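Local structure of BlEst2 (Bacillus licheniformis, 6WPX) at residues 87-92 with 172-177; 150-155 with 179-184; 156-161 with 414-419; 407-412 with 430-435; 444-449 with 468-473. The protein probably hydrolyses ester bonds as a bacterial lipase or esterase, seen here in its propeptide form, with a C-terminal domain that has an autoinhibitory effect. All blocks are in the same frame, centred on the assembly; numbering follows the deposited sequence.

Contact 1 of 5, residues 87-92 with 172-177; sequences PDKDMQ and KNDAVY
Asn173 lies against Asp88, and its side chain can be followed outward atom by atom. CB sits 3.8 Å from Asp88 O. CG comes within 4.0 Å of Asp88 CB, and ND2 stays beside that same CB. OD1 turns back to its own helix: with CG lodged between the backbone N and the carbonyl carbon (chi1 56°), it accepts from Val176 N at 2.9 Å in an almost straight bond (172°), which makes Asn173 the N-cap of helix 174-178. Replacing Asn173 by an alanine would probably leave Val176 N without its capping acceptor and expose the methylene of Asp88 where the amide now covers it. Ala175 N gives a weak, bent bond to Asp88 O at 3.3 Å, while its CB presses on Lys89 O at 3.2 Å. Two waters also bridge the segments: one accepts from Asp90 N at 2.8 Å and donates to Asp174 OD2 at 2.7 Å, the other accepts from Asp174 N and donates weakly to Asp88 O. Asp90 caps helix 91-109, its OD1 taking Asp93 N and, weakly, Gln92 N. Two capped helix starts therefore meet through one weak direct bond and bridging water, consistent with a partly solvated joint at the surface.

Contact 2 of 5, residues 150-155 with 179-184; sequences GSQLAD and LQTGFM
Gly150 and Thr181 bring their CA atoms to 4.1 Å, and beside them Ser151 N donates to Leu179 O at 2.7 Å, nearly straight at 169°, so the two backbones are joined just ahead of helices 152-157 and 181-191. The closeness depends on Gly150: a beta carbon there would fall 2.6 Å from Thr181 CA, and at the backbone angles of Gly150 (phi 94°) that carbon would also be jammed against the preceding carbonyl oxygen. Across the bare CA lies Met184, whose CB reaches to 3.5 Å from Gly150 N.

The Asp155 carboxylate straddles the first residue of helix 181-191, with OD1 accepting from Thr181 N at 2.8 Å and OD2 from Thr181 OG1 at 2.6 Å. Both oxygens use the syn lone pair, and the two side chains cross at about a right angle. The threonine chi1 of 60° sets OG1 between the backbone N and carbonyl carbon; CG2 then faces the peptide of Gly150. One residue earlier, Ala154 CB packs on Leu179 CB at 3.9 Å. Ser151 OG caps its own helix through Ala154 N, with a weaker bond from Leu153 N.

This buried carboxylate is fixed in rotation by two donors of Thr181, with Ser470 OG of strand 462-473 adding a weak bond to OD1; the helix start would probably stabilise it as the anion.

Contact 3 of 5, residues 156-161 with 414-419; sequences LAYSNW and IRYENG
Tyr158 turns the edge of its ring toward the face of Tyr416, a T-shaped pair with centroids 5.3 Å apart and planes at 72°. The touching atom is Tyr158 CD2, which stands over the far end of the Tyr416 ring at 3.5 Å from CZ. On the opposite face of that ring CG2 of Ile414, one of its own strand neighbours, lies toward the rim, so Tyr416 sits between a methyl and an aromatic edge.

This orientation also brings the phenol to the backbone of its partner: Tyr416 OH donates to Tyr158 O at 2.7 Å. The donor approaches at a C=O angle of 122° and is tilted 30° from the carbonyl plane. Lys172 NZ forms a second hydrogen bond to the same hydroxyl. At the other end of the pair, Tyr158 OH is tied through a water to Gly419 O.

Ile414 and Asn160 run alongside each other in opposite directions. Ile414 CG1 lies 3.4 Å from Asn160 OD1, and CD1 meets Tyr158 O at 3.7 Å. Asn160 ND2 reaches onward to Ser413 O in a weak bond.

The loop that follows helix 152-157, in the PGAP1-like alpha/beta hydrolase part of the chain, is thus docked on strand 407-417, forming an interface between the hydrolase part and the C-terminal antiparallel sheet, with an edge-to-face tyrosine pair at its centre.

Contact 4 of 5, residues 407-412 with 430-435; sequences VKASVR and ASINAL
Ala409 and Ala430 carry the backbone bonds of this contact. Ala409 N donates to Ala430 O at 2.7 Å, meeting the oxygen nearly head on with a C=O angle of 169°. The return bond, from Ala430 N to Ala409 O, is longer at 3.2 Å, and its donor stands 52° out of the carbonyl plane. Together they define an antiparallel hydrogen-bonded pair, though an uneven one.

A further polar contribution is a CA-H...O contact from Lys408 CA to Ala430 O at 3.3 Å, so this carbonyl oxygen receives both an N-H and a C-H. The lysine chain bends at its second torsion, and its CD lies over the peptide of Ala430, 3.7 Å from the same oxygen.

Apolar contacts occupy the side where the chain leaves the strand and starts to coil. CD1 of Ile432 rests 3.9 Å from Ala409 CB, and the branch of Val407 lies close by, although the modelled separation there is too short to be trusted in detail. Leu435 places its CG anti to the backbone N (chi1 179°), which carries both methyls back toward the strand: CD2 comes to 4.1 Å from Ala409 CB, and CD1 packs tightly on Val411 CG2 at 3.5 Å. The small methyl of Ala409 therefore meets both Ile432 and Leu435. Leu453 of strand 445-456 also touches Ala409 and Ile432.

These are the open ends of the beta hairpin 407-417/420-431, with strand 420-431 outermost in its antiparallel sheet and the chain folding over one face as it enters helix 432-438.

Contact 5 of 5, residues 444-449 with 468-473; sequences AGMYSV and IRSIYV
Ser470 OG, in touch with the methyl CE of Met446 at 3.5 Å, is gripped by several polar groups. It donates to a water at 2.7 Å that in turn donates to Tyr447 O, and it is hydrogen-bonded to Gly182 N and, weakly, to Asp155 OD1.

Met446 arrives here by two successive bends, at chi2 and chi3, which fold its chain across Tyr472 at about a right angle. SD lies 3.6 Å from Tyr472 CB and 4.9 Å from the ring centroid, 76° off the ring normal, so this is a Met-aromatic contact at the edge. A serine in place of Met446 would probably leave the edge of Tyr472 without its sulfur partner and open a gap beside Ser470 OG.

Tyr447 and Val473 meet on the other side of the sheet, CE1 against CG2 at 3.6 Å, while Ile471 O lies at the edge of the tyrosine ring. The tyrosine hydroxyl bonds to Lys443 O, and its ring packs edge-to-face with Phe441.

The backbones carry six hydrogen bonds, from Gly445-Val473 through Tyr447-Ile471 to Val449-Arg469; the shortest is Tyr447 N to Ile471 O at 2.7 Å. With strand directions 162° apart and axes 4.7 Å from each other, this is a regular antiparallel pairing: the beta hairpin of strands 445-456 and 462-473, inside the five-stranded C-terminal sheet.

Contacts 1, 2 and 3 interlock along the chain: residues 87-92, 150-155 and 156-161 come first, then 172-177 and 179-184. Contact 4 opens at 407-412, just before 414-419 closes contact 3, and closes at 430-435; contact 5 follows. Contacts 2 and 3 share helix 152-157, and contacts 3 and 4 share strand 407-417, whose sheet neighbour, strand 445-456, belongs to contact 5. Centres of contacts 3 and 5 are about 8 Å apart, those of 2 and 5 about 10 Å, whereas contacts 1 and 4 lie about 33 Å apart. The C-terminal sheet is therefore joined closely to the helices of the hydrolase part, consistent with the autoinhibitory effect reported for the C-terminal domain.

Contact 1 of 5, residues 87-92 with 172-177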
# COMPACT_ATOMS: atom_id res chain seq x y z
N PRO A 87 -10.28 -4.11 -12.52
CA PRO A 87 -9.80 -4.39 -11.16
C PRO A 87 -8.27 -4.59 -11.11
O PRO A 87 -7.64 -4.39 -10.08
CB PRO A 87 -10.51 -5.71 -10.81
CG PRO A 87 -10.72 -6.39 -12.12
CD PRO A 87 -11.00 -5.27 -13.10
N ASP A 88 -7.68 -4.96 -12.26
CA ASP A 88 -6.30 -5.42 -12.46
C ASP A 88 -5.47 -4.62 -13.48
O ASP A 88 -4.40 -5.09 -13.89
CB ASP A 88 -6.37 -6.90 -12.88
CG ASP A 88 -7.08 -7.16 -14.21
OD1 ASP A 88 -7.82 -6.26 -14.70
OD2 ASP A 88 -6.91 -8.27 -14.77
N LYS A 89 -5.94 -3.45 -13.92
CA LYS A 89 -5.17 -2.64 -14.90
C LYS A 89 -4.62 -1.38 -14.25
O LYS A 89 -5.11 -1.00 -13.20
CB LYS A 89 -5.96 -2.35 -16.18
CG LYS A 89 -6.55 -3.57 -16.85
CD LYS A 89 -5.53 -4.46 -17.49
CE LYS A 89 -6.15 -5.53 -18.36
NZ LYS A 89 -6.61 -4.98 -19.66
N ASP A 90 -3.69 -0.72 -14.92
CA ASP A 90 -3.04 0.51 -14.39
C ASP A 90 -3.94 1.76 -14.50
O ASP A 90 -5.01 1.68 -15.03
CB ASP A 90 -1.61 0.67 -14.91
CG ASP A 90 -1.49 1.15 -16.35
OD1 ASP A 90 -2.49 1.55 -16.91
OD2 ASP A 90 -0.38 1.17 -16.87
N MET A 91 -3.44 2.88 -13.99
CA MET A 91 -4.17 4.17 -13.95
C MET A 91 -4.31 4.74 -15.37
O MET A 91 -5.19 5.55 -15.58
CB MET A 91 -3.51 5.19 -13.01
CG MET A 91 -2.23 5.80 -13.49
SD MET A 91 -0.77 4.77 -13.33
CE MET A 91 -0.39 4.98 -11.60
N GLN A 92 -3.45 4.29 -16.30
CA GLN A 92 -3.54 4.76 -17.68
C GLN A 92 -4.77 4.14 -18.36
O GLN A 92 -5.59 4.86 -18.91
CB GLN A 92 -2.24 4.46 -18.46
CG GLN A 92 -2.26 5.01 -19.90
CD GLN A 92 -0.92 4.99 -20.60
OE1 GLN A 92 -0.12 4.06 -20.47
NE2 GLN A 92 -0.66 6.01 -21.39
N LYS A 172 0.57 -10.15 -8.94
CA LYS A 172 1.32 -9.30 -9.83
C LYS A 172 0.49 -9.10 -11.07
O LYS A 172 0.17 -10.04 -11.80
CB LYS A 172 2.73 -9.83 -10.14
CG LYS A 172 3.70 -9.70 -8.97
CD LYS A 172 5.04 -10.36 -9.30
CE LYS A 172 6.14 -9.77 -8.45
NZ LYS A 172 7.40 -10.57 -8.52
N ASN A 173 0.04 -7.87 -11.23
CA ASN A 173 -0.73 -7.45 -12.38
C ASN A 173 -0.39 -5.98 -12.55
O ASN A 173 0.32 -5.42 -11.71
CB ASN A 173 -2.24 -7.71 -12.20
CG ASN A 173 -2.85 -7.08 -10.96
OD1 ASN A 173 -2.63 -5.92 -10.66
ND2 ASN A 173 -3.65 -7.82 -10.24
N ASP A 174 -0.85 -5.38 -13.64
CA ASP A 174 -0.57 -4.00 -13.98
C ASP A 174 -1.03 -3.03 -12.90
O ASP A 174 -0.35 -2.03 -12.72
CB ASP A 174 -1.24 -3.65 -15.30
CG ASP A 174 -0.59 -4.24 -16.54
OD1 ASP A 174 0.46 -4.90 -16.41
OD2 ASP A 174 -1.10 -3.99 -17.65
N ALA A 175 -2.17 -3.31 -12.22
CA ALA A 175 -2.72 -2.43 -11.17
C ALA A 175 -1.84 -2.38 -9.96
O ALA A 175 -1.45 -1.28 -9.58
CB ALA A 175 -4.15 -2.83 -10.80
N VAL A 176 -1.45 -3.54 -9.39
CA VAL A 176 -0.57 -3.62 -8.21
C VAL A 176 0.81 -3.02 -8.53
O VAL A 176 1.36 -2.28 -7.72
CB VAL A 176 -0.47 -5.06 -7.62
CG1 VAL A 176 0.38 -5.08 -6.34
CG2 VAL A 176 -1.86 -5.64 -7.34
N TYR A 177 1.35 -3.33 -9.71
CA TYR A 177 2.62 -2.82 -10.23
C TYR A 177 2.61 -1.30 -10.22
O TYR A 177 3.61 -0.70 -9.85
CB TYR A 177 2.78 -3.29 -11.68
CG TYR A 177 4.10 -2.93 -12.32
CD1 TYR A 177 4.24 -1.76 -13.07
CD2 TYR A 177 5.17 -3.80 -12.26
CE1 TYR A 177 5.45 -1.46 -13.72
CE2 TYR A 177 6.38 -3.51 -12.89
CZ TYR A 177 6.50 -2.35 -13.63
OH TYR A 177 7.70 -2.14 -14.26
O HOH W 1 -2.09 -6.96 -15.63
O HOH W 2 -2.84 -1.91 -17.31

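Contact 2 of 5, residues 150-155 with 179-184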
# COMPACT_ATOMS: atom_id res chain seq x y z
N GLY A 150 1.84 6.03 -3.60
CA GLY A 150 2.15 4.62 -3.67
C GLY A 150 1.92 3.84 -2.40
O GLY A 150 1.68 4.40 -1.32
N SER A 151 2.02 2.53 -2.53
CA SER A 151 1.81 1.59 -1.47
C SER A 151 3.12 0.85 -1.14
O SER A 151 3.70 0.20 -2.02
CB SER A 151 0.74 0.59 -1.88
OG SER A 151 0.75 -0.49 -0.96
N GLN A 152 3.57 0.95 0.13
CA GLN A 152 4.78 0.22 0.59
C GLN A 152 4.50 -1.30 0.60
O GLN A 152 5.42 -2.10 0.50
CB GLN A 152 5.28 0.70 1.97
CG GLN A 152 5.74 2.18 1.98
CD GLN A 152 4.60 3.11 2.42
OE1 GLN A 152 3.41 2.83 2.22
NE2 GLN A 152 4.97 4.26 2.99
N LEU A 153 3.22 -1.67 0.68
CA LEU A 153 2.79 -3.07 0.60
C LEU A 153 2.94 -3.57 -0.84
O LEU A 153 3.31 -4.73 -1.05
CB LEU A 153 1.37 -3.23 1.12
CG LEU A 153 1.24 -3.09 2.65
CD1 LEU A 153 -0.23 -2.97 3.06
CD2 LEU A 153 1.92 -4.31 3.37
N ALA A 154 2.68 -2.69 -1.85
CA ALA A 154 2.92 -3.05 -3.24
C ALA A 154 4.43 -3.19 -3.44
O ALA A 154 4.84 -4.12 -4.12
CB ALA A 154 2.33 -2.01 -4.19
N ASP A 155 5.26 -2.32 -2.80
CA ASP A 155 6.72 -2.41 -2.89
C ASP A 155 7.16 -3.75 -2.35
O ASP A 155 8.03 -4.39 -2.94
CB ASP A 155 7.42 -1.32 -2.07
CG ASP A 155 7.16 0.06 -2.60
OD1 ASP A 155 6.60 0.18 -3.70
OD2 ASP A 155 7.56 1.03 -1.92
N LEU A 179 1.07 0.66 -8.35
CA LEU A 179 0.98 1.15 -6.97
C LEU A 179 2.33 1.21 -6.24
O LEU A 179 2.39 1.76 -5.14
CB LEU A 179 -0.04 0.33 -6.17
CG LEU A 179 -1.51 0.47 -6.63
CD1 LEU A 179 -2.39 -0.49 -5.88
CD2 LEU A 179 -2.01 1.89 -6.44
N GLN A 180 3.41 0.67 -6.84
CA GLN A 180 4.75 0.76 -6.22
C GLN A 180 5.10 2.24 -6.02
O GLN A 180 4.74 3.08 -6.85
CB GLN A 180 5.81 0.10 -7.11
CG GLN A 180 5.64 -1.41 -7.17
CD GLN A 180 6.55 -2.02 -8.19
OE1 GLN A 180 7.65 -2.51 -7.88
NE2 GLN A 180 6.09 -2.05 -9.44
N THR A 181 5.76 2.56 -4.91
CA THR A 181 6.07 3.96 -4.57
C THR A 181 7.00 4.61 -5.58
O THR A 181 6.90 5.82 -5.81
CB THR A 181 6.58 4.11 -3.13
OG1 THR A 181 7.77 3.34 -2.99
CG2 THR A 181 5.56 3.70 -2.10
N GLY A 182 7.89 3.83 -6.18
CA GLY A 182 8.80 4.36 -7.20
C GLY A 182 8.02 4.79 -8.43
O GLY A 182 8.26 5.86 -8.98
N PHE A 183 7.07 3.93 -8.86
CA PHE A 183 6.20 4.18 -10.02
C PHE A 183 5.29 5.37 -9.72
O PHE A 183 5.12 6.25 -10.56
CB PHE A 183 5.32 2.94 -10.28
CG PHE A 183 4.64 2.92 -11.63
CD1 PHE A 183 3.43 3.58 -11.82
CD2 PHE A 183 5.21 2.25 -12.71
CE1 PHE A 183 2.79 3.55 -13.07
CE2 PHE A 183 4.56 2.22 -13.96
CZ PHE A 183 3.35 2.86 -14.12
N MET A 184 4.71 5.41 -8.51
CA MET A 184 3.85 6.53 -8.14
C MET A 184 4.63 7.82 -7.99
O MET A 184 4.07 8.87 -8.30
CB MET A 184 3.00 6.22 -6.90
CG MET A 184 1.86 5.24 -7.19
SD MET A 184 0.76 5.74 -8.54
CE MET A 184 0.16 7.31 -7.94

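Contact 3 of 5, residues 156-161 with 414-419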
# COMPACT_ATOMS: atom_id res chain seq x y z
N LEU A 156 6.55 -4.17 -1.23
CA LEU A 156 6.80 -5.46 -0.60
C LEU A 156 6.45 -6.61 -1.53
O LEU A 156 7.29 -7.50 -1.71
CB LEU A 156 6.06 -5.59 0.76
CG LEU A 156 6.15 -6.95 1.46
CD1 LEU A 156 7.60 -7.27 1.90
CD2 LEU A 156 5.20 -7.00 2.67
N ALA A 157 5.25 -6.59 -2.13
CA ALA A 157 4.76 -7.62 -3.06
C ALA A 157 5.70 -7.84 -4.26
O ALA A 157 5.78 -8.95 -4.79
CB ALA A 157 3.39 -7.25 -3.58
N TYR A 158 6.34 -6.77 -4.74
CA TYR A 158 7.24 -6.81 -5.89
C TYR A 158 8.71 -7.05 -5.51
O TYR A 158 9.57 -7.06 -6.38
CB TYR A 158 7.07 -5.54 -6.72
CG TYR A 158 5.89 -5.67 -7.64
CD1 TYR A 158 4.59 -5.48 -7.17
CD2 TYR A 158 6.05 -6.10 -8.96
CE1 TYR A 158 3.48 -5.68 -8.00
CE2 TYR A 158 4.95 -6.31 -9.79
CZ TYR A 158 3.67 -6.09 -9.30
OH TYR A 158 2.59 -6.28 -10.11
N SER A 159 8.99 -7.28 -4.23
CA SER A 159 10.36 -7.47 -3.76
C SER A 159 10.83 -8.91 -3.88
O SER A 159 10.02 -9.81 -4.08
CB SER A 159 10.53 -6.93 -2.34
OG SER A 159 9.93 -7.81 -1.40
N ASN A 160 12.16 -9.12 -3.83
CA ASN A 160 12.75 -10.44 -3.98
C ASN A 160 12.18 -11.49 -3.04
O ASN A 160 11.81 -12.54 -3.51
CB ASN A 160 14.29 -10.37 -3.84
CG ASN A 160 14.92 -9.75 -5.06
OD1 ASN A 160 14.76 -8.56 -5.31
ND2 ASN A 160 15.59 -10.55 -5.86
N TRP A 161 12.13 -11.22 -1.73
CA TRP A 161 11.64 -12.24 -0.79
C TRP A 161 10.19 -12.63 -1.02
O TRP A 161 9.83 -13.76 -0.73
CB TRP A 161 11.86 -11.86 0.68
CG TRP A 161 13.30 -11.78 1.11
CD1 TRP A 161 13.94 -10.71 1.67
CD2 TRP A 161 14.26 -12.86 1.11
NE1 TRP A 161 15.24 -11.03 1.96
CE2 TRP A 161 15.47 -12.34 1.62
CE3 TRP A 161 14.23 -14.19 0.66
CZ2 TRP A 161 16.62 -13.12 1.73
CZ3 TRP A 161 15.38 -14.96 0.76
CH2 TRP A 161 16.55 -14.42 1.29
N ILE A 414 15.35 -6.91 -8.28
CA ILE A 414 14.55 -7.26 -9.47
C ILE A 414 14.34 -5.97 -10.24
O ILE A 414 13.95 -4.95 -9.65
CB ILE A 414 13.18 -7.96 -9.21
CG1 ILE A 414 13.30 -9.20 -8.31
CG2 ILE A 414 12.51 -8.34 -10.54
CD1 ILE A 414 11.93 -9.64 -7.63
N ARG A 415 14.58 -6.01 -11.55
CA ARG A 415 14.29 -4.92 -12.45
C ARG A 415 13.19 -5.41 -13.39
O ARG A 415 13.32 -6.46 -14.02
CB ARG A 415 15.53 -4.44 -13.22
CG ARG A 415 15.24 -3.18 -14.05
CD ARG A 415 16.41 -2.75 -14.90
NE ARG A 415 16.96 -3.84 -15.71
CZ ARG A 415 16.55 -4.13 -16.94
NH1 ARG A 415 15.60 -3.40 -17.52
NH2 ARG A 415 17.08 -5.15 -17.60
N TYR A 416 12.09 -4.67 -13.43
CA TYR A 416 10.91 -4.93 -14.25
C TYR A 416 10.85 -3.92 -15.38
O TYR A 416 11.30 -2.79 -15.22
CB TYR A 416 9.61 -4.78 -13.43
CG TYR A 416 9.50 -5.66 -12.21
CD1 TYR A 416 10.00 -5.25 -10.98
CD2 TYR A 416 8.84 -6.88 -12.27
CE1 TYR A 416 9.86 -6.04 -9.84
CE2 TYR A 416 8.74 -7.71 -11.16
CZ TYR A 416 9.22 -7.27 -9.93
OH TYR A 416 9.11 -8.06 -8.81
N GLU A 417 10.26 -4.32 -16.51
CA GLU A 417 10.04 -3.49 -17.70
C GLU A 417 8.63 -3.74 -18.13
O GLU A 417 8.26 -4.89 -18.36
CB GLU A 417 10.95 -3.93 -18.84
CG GLU A 417 12.33 -3.34 -18.83
CD GLU A 417 13.16 -3.84 -20.01
OE1 GLU A 417 12.61 -3.93 -21.13
OE2 GLU A 417 14.35 -4.14 -19.80
N ASN A 418 7.81 -2.68 -18.20
CA ASN A 418 6.41 -2.75 -18.62
C ASN A 418 5.61 -3.84 -17.88
O ASN A 418 4.85 -4.58 -18.49
CB ASN A 418 6.30 -2.89 -20.15
CG ASN A 418 7.12 -1.88 -20.92
OD1 ASN A 418 6.78 -0.69 -20.99
ND2 ASN A 418 8.21 -2.33 -21.52
N GLY A 419 5.82 -3.94 -16.56
CA GLY A 419 5.11 -4.89 -15.71
C GLY A 419 5.66 -6.29 -15.64
O GLY A 419 5.12 -7.12 -14.89
O HOH W 3 3.26 -7.22 -12.56

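Contact 4 of 5, residues 407-412 with 430-435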
# COMPACT_ATOMS: atom_id res chain seq x y z
N VAL A 407 29.03 -4.22 10.49
CA VAL A 407 27.80 -4.15 9.66
C VAL A 407 28.01 -4.71 8.26
O VAL A 407 28.84 -4.19 7.53
CB VAL A 407 27.20 -2.73 9.55
CG1 VAL A 407 26.00 -2.73 8.62
CG2 VAL A 407 26.86 -2.12 10.89
N LYS A 408 27.18 -5.68 7.87
CA LYS A 408 27.22 -6.29 6.55
C LYS A 408 25.88 -6.03 5.84
O LYS A 408 24.85 -5.85 6.52
CB LYS A 408 27.49 -7.80 6.64
CG LYS A 408 28.91 -8.15 7.10
CD LYS A 408 29.93 -8.14 5.95
CE LYS A 408 31.34 -8.36 6.44
NZ LYS A 408 32.33 -8.11 5.37
N ALA A 409 25.90 -5.98 4.49
CA ALA A 409 24.73 -5.75 3.66
C ALA A 409 24.79 -6.61 2.41
O ALA A 409 25.74 -6.49 1.64
CB ALA A 409 24.64 -4.29 3.27
N SER A 410 23.80 -7.47 2.21
CA SER A 410 23.70 -8.32 1.01
C SER A 410 22.52 -7.80 0.19
O SER A 410 21.47 -7.46 0.75
CB SER A 410 23.56 -9.79 1.38
OG SER A 410 22.35 -10.01 2.10
N VAL A 411 22.72 -7.62 -1.11
CA VAL A 411 21.71 -7.06 -2.00
C VAL A 411 21.06 -8.10 -2.92
O VAL A 411 21.77 -8.88 -3.56
CB VAL A 411 22.33 -5.88 -2.80
CG1 VAL A 411 21.35 -5.33 -3.84
CG2 VAL A 411 22.78 -4.78 -1.86
N ARG A 412 19.72 -8.10 -2.98
CA ARG A 412 18.87 -8.90 -3.87
C ARG A 412 18.02 -7.88 -4.61
O ARG A 412 17.53 -6.94 -3.97
CB ARG A 412 17.98 -9.88 -3.10
CG ARG A 412 18.71 -11.15 -2.70
CD ARG A 412 17.97 -11.93 -1.62
NE ARG A 412 18.88 -12.89 -1.01
CZ ARG A 412 18.99 -14.16 -1.38
NH1 ARG A 412 19.91 -14.94 -0.82
NH2 ARG A 412 18.20 -14.65 -2.32
N ALA A 430 28.61 -7.76 1.99
CA ALA A 430 29.79 -6.91 1.96
C ALA A 430 29.56 -5.83 3.02
O ALA A 430 28.45 -5.72 3.53
CB ALA A 430 29.96 -6.28 0.58
N SER A 431 30.58 -5.01 3.31
CA SER A 431 30.44 -3.90 4.27
C SER A 431 29.60 -2.76 3.66
O SER A 431 29.44 -2.71 2.44
CB SER A 431 31.82 -3.38 4.68
OG SER A 431 32.59 -2.98 3.56
N ILE A 432 29.07 -1.86 4.53
CA ILE A 432 28.25 -0.69 4.17
C ILE A 432 28.94 0.24 3.16
O ILE A 432 28.28 0.73 2.24
CB ILE A 432 27.80 0.07 5.46
CG1 ILE A 432 26.74 -0.73 6.25
CG2 ILE A 432 27.34 1.51 5.19
CD1 ILE A 432 25.47 -1.19 5.48
N ASN A 433 30.26 0.49 3.35
CA ASN A 433 31.08 1.37 2.50
C ASN A 433 31.03 0.92 1.04
O ASN A 433 31.14 1.76 0.13
CB ASN A 433 32.52 1.41 3.00
CG ASN A 433 33.37 2.53 2.44
OD1 ASN A 433 32.87 3.58 2.01
ND2 ASN A 433 34.68 2.36 2.50
N ALA A 434 30.83 -0.40 0.82
CA ALA A 434 30.71 -0.99 -0.51
C ALA A 434 29.27 -0.99 -1.03
O ALA A 434 29.08 -1.09 -2.24
CB ALA A 434 31.28 -2.41 -0.52
N LEU A 435 28.26 -0.87 -0.14
CA LEU A 435 26.83 -0.89 -0.51
C LEU A 435 26.44 0.14 -1.58
O LEU A 435 25.77 -0.23 -2.55
CB LEU A 435 25.95 -0.76 0.75
CG LEU A 435 24.42 -0.75 0.57
CD1 LEU A 435 23.93 -2.01 -0.09
CD2 LEU A 435 23.72 -0.54 1.90

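Contact 5 of 5, residues 444-449 with 468-473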
# COMPACT_ATOMS: atom_id res chain seq x y z
N ALA A 444 16.49 1.77 -17.73
CA ALA A 444 15.11 2.15 -17.50
C ALA A 444 14.32 0.95 -16.91
O ALA A 444 14.68 -0.20 -17.15
CB ALA A 444 14.47 2.64 -18.79
N GLY A 445 13.30 1.25 -16.10
CA GLY A 445 12.43 0.24 -15.48
C GLY A 445 12.10 0.42 -14.00
O GLY A 445 12.60 1.34 -13.34
N MET A 446 11.27 -0.49 -13.47
CA MET A 446 10.87 -0.50 -12.05
C MET A 446 11.84 -1.41 -11.32
O MET A 446 11.96 -2.58 -11.66
CB MET A 446 9.47 -1.11 -11.85
CG MET A 446 8.35 -0.13 -11.67
SD MET A 446 8.62 1.28 -10.59
CE MET A 446 8.88 0.55 -9.07
N TYR A 447 12.50 -0.88 -10.30
CA TYR A 447 13.43 -1.65 -9.50
C TYR A 447 12.84 -1.94 -8.13
O TYR A 447 12.20 -1.08 -7.52
CB TYR A 447 14.71 -0.86 -9.26
CG TYR A 447 15.59 -0.69 -10.47
CD1 TYR A 447 15.31 0.28 -11.43
CD2 TYR A 447 16.72 -1.48 -10.64
CE1 TYR A 447 16.13 0.45 -12.54
CE2 TYR A 447 17.56 -1.30 -11.74
CZ TYR A 447 17.27 -0.33 -12.67
OH TYR A 447 18.08 -0.17 -13.77
N SER A 448 13.14 -3.11 -7.63
CA SER A 448 12.85 -3.42 -6.25
C SER A 448 14.19 -3.90 -5.70
O SER A 448 14.77 -4.81 -6.25
CB SER A 448 11.77 -4.47 -6.10
OG SER A 448 11.69 -4.70 -4.70
N VAL A 449 14.71 -3.22 -4.67
CA VAL A 449 15.98 -3.58 -4.07
C VAL A 449 15.77 -3.98 -2.65
O VAL A 449 15.17 -3.25 -1.88
CB VAL A 449 17.05 -2.47 -4.24
CG1 VAL A 449 18.42 -2.98 -3.80
CG2 VAL A 449 17.12 -1.97 -5.68
N ILE A 468 13.71 -2.49 1.99
CA ILE A 468 13.19 -2.59 0.63
C ILE A 468 13.09 -1.19 0.02
O ILE A 468 12.45 -0.31 0.59
CB ILE A 468 11.83 -3.35 0.59
CG1 ILE A 468 12.04 -4.83 0.95
CG2 ILE A 468 11.14 -3.18 -0.81
CD1 ILE A 468 10.82 -5.55 1.19
N ARG A 469 13.71 -1.01 -1.14
CA ARG A 469 13.68 0.24 -1.89
C ARG A 469 12.97 -0.00 -3.22
O ARG A 469 13.21 -1.02 -3.88
CB ARG A 469 15.09 0.78 -2.13
CG ARG A 469 15.84 1.15 -0.86
CD ARG A 469 17.26 1.57 -1.17
NE ARG A 469 17.32 2.84 -1.89
CZ ARG A 469 18.42 3.35 -2.42
NH1 ARG A 469 19.57 2.70 -2.34
NH2 ARG A 469 18.38 4.52 -3.05
N SER A 470 12.11 0.94 -3.59
CA SER A 470 11.33 0.96 -4.81
C SER A 470 11.78 2.14 -5.64
O SER A 470 11.64 3.28 -5.21
CB SER A 470 9.84 1.09 -4.48
OG SER A 470 9.06 1.09 -5.66
N ILE A 471 12.35 1.88 -6.80
CA ILE A 471 12.91 2.94 -7.66
C ILE A 471 12.44 2.81 -9.08
O ILE A 471 12.62 1.77 -9.70
CB ILE A 471 14.48 2.97 -7.59
CG1 ILE A 471 14.98 3.06 -6.12
CG2 ILE A 471 15.07 4.13 -8.45
CD1 ILE A 471 16.42 2.72 -5.88
N TYR A 472 11.89 3.90 -9.64
CA TYR A 472 11.53 3.88 -11.05
C TYR A 472 12.60 4.68 -11.78
O TYR A 472 12.98 5.74 -11.31
CB TYR A 472 10.14 4.47 -11.31
CG TYR A 472 9.78 4.51 -12.78
CD1 TYR A 472 9.47 3.35 -13.47
CD2 TYR A 472 9.80 5.71 -13.49
CE1 TYR A 472 9.18 3.37 -14.83
CE2 TYR A 472 9.47 5.75 -14.84
CZ TYR A 472 9.16 4.58 -15.51
OH TYR A 472 8.87 4.62 -16.85
N VAL A 473 13.06 4.17 -12.91
CA VAL A 473 14.07 4.85 -13.73
C VAL A 473 13.46 5.00 -15.13
O VAL A 473 13.07 3.99 -15.73
CB VAL A 473 15.45 4.14 -13.73
CG1 VAL A 473 16.47 4.87 -14.61
CG2 VAL A 473 15.99 4.01 -12.31
O HOH W 4 9.53 -1.45 -6.42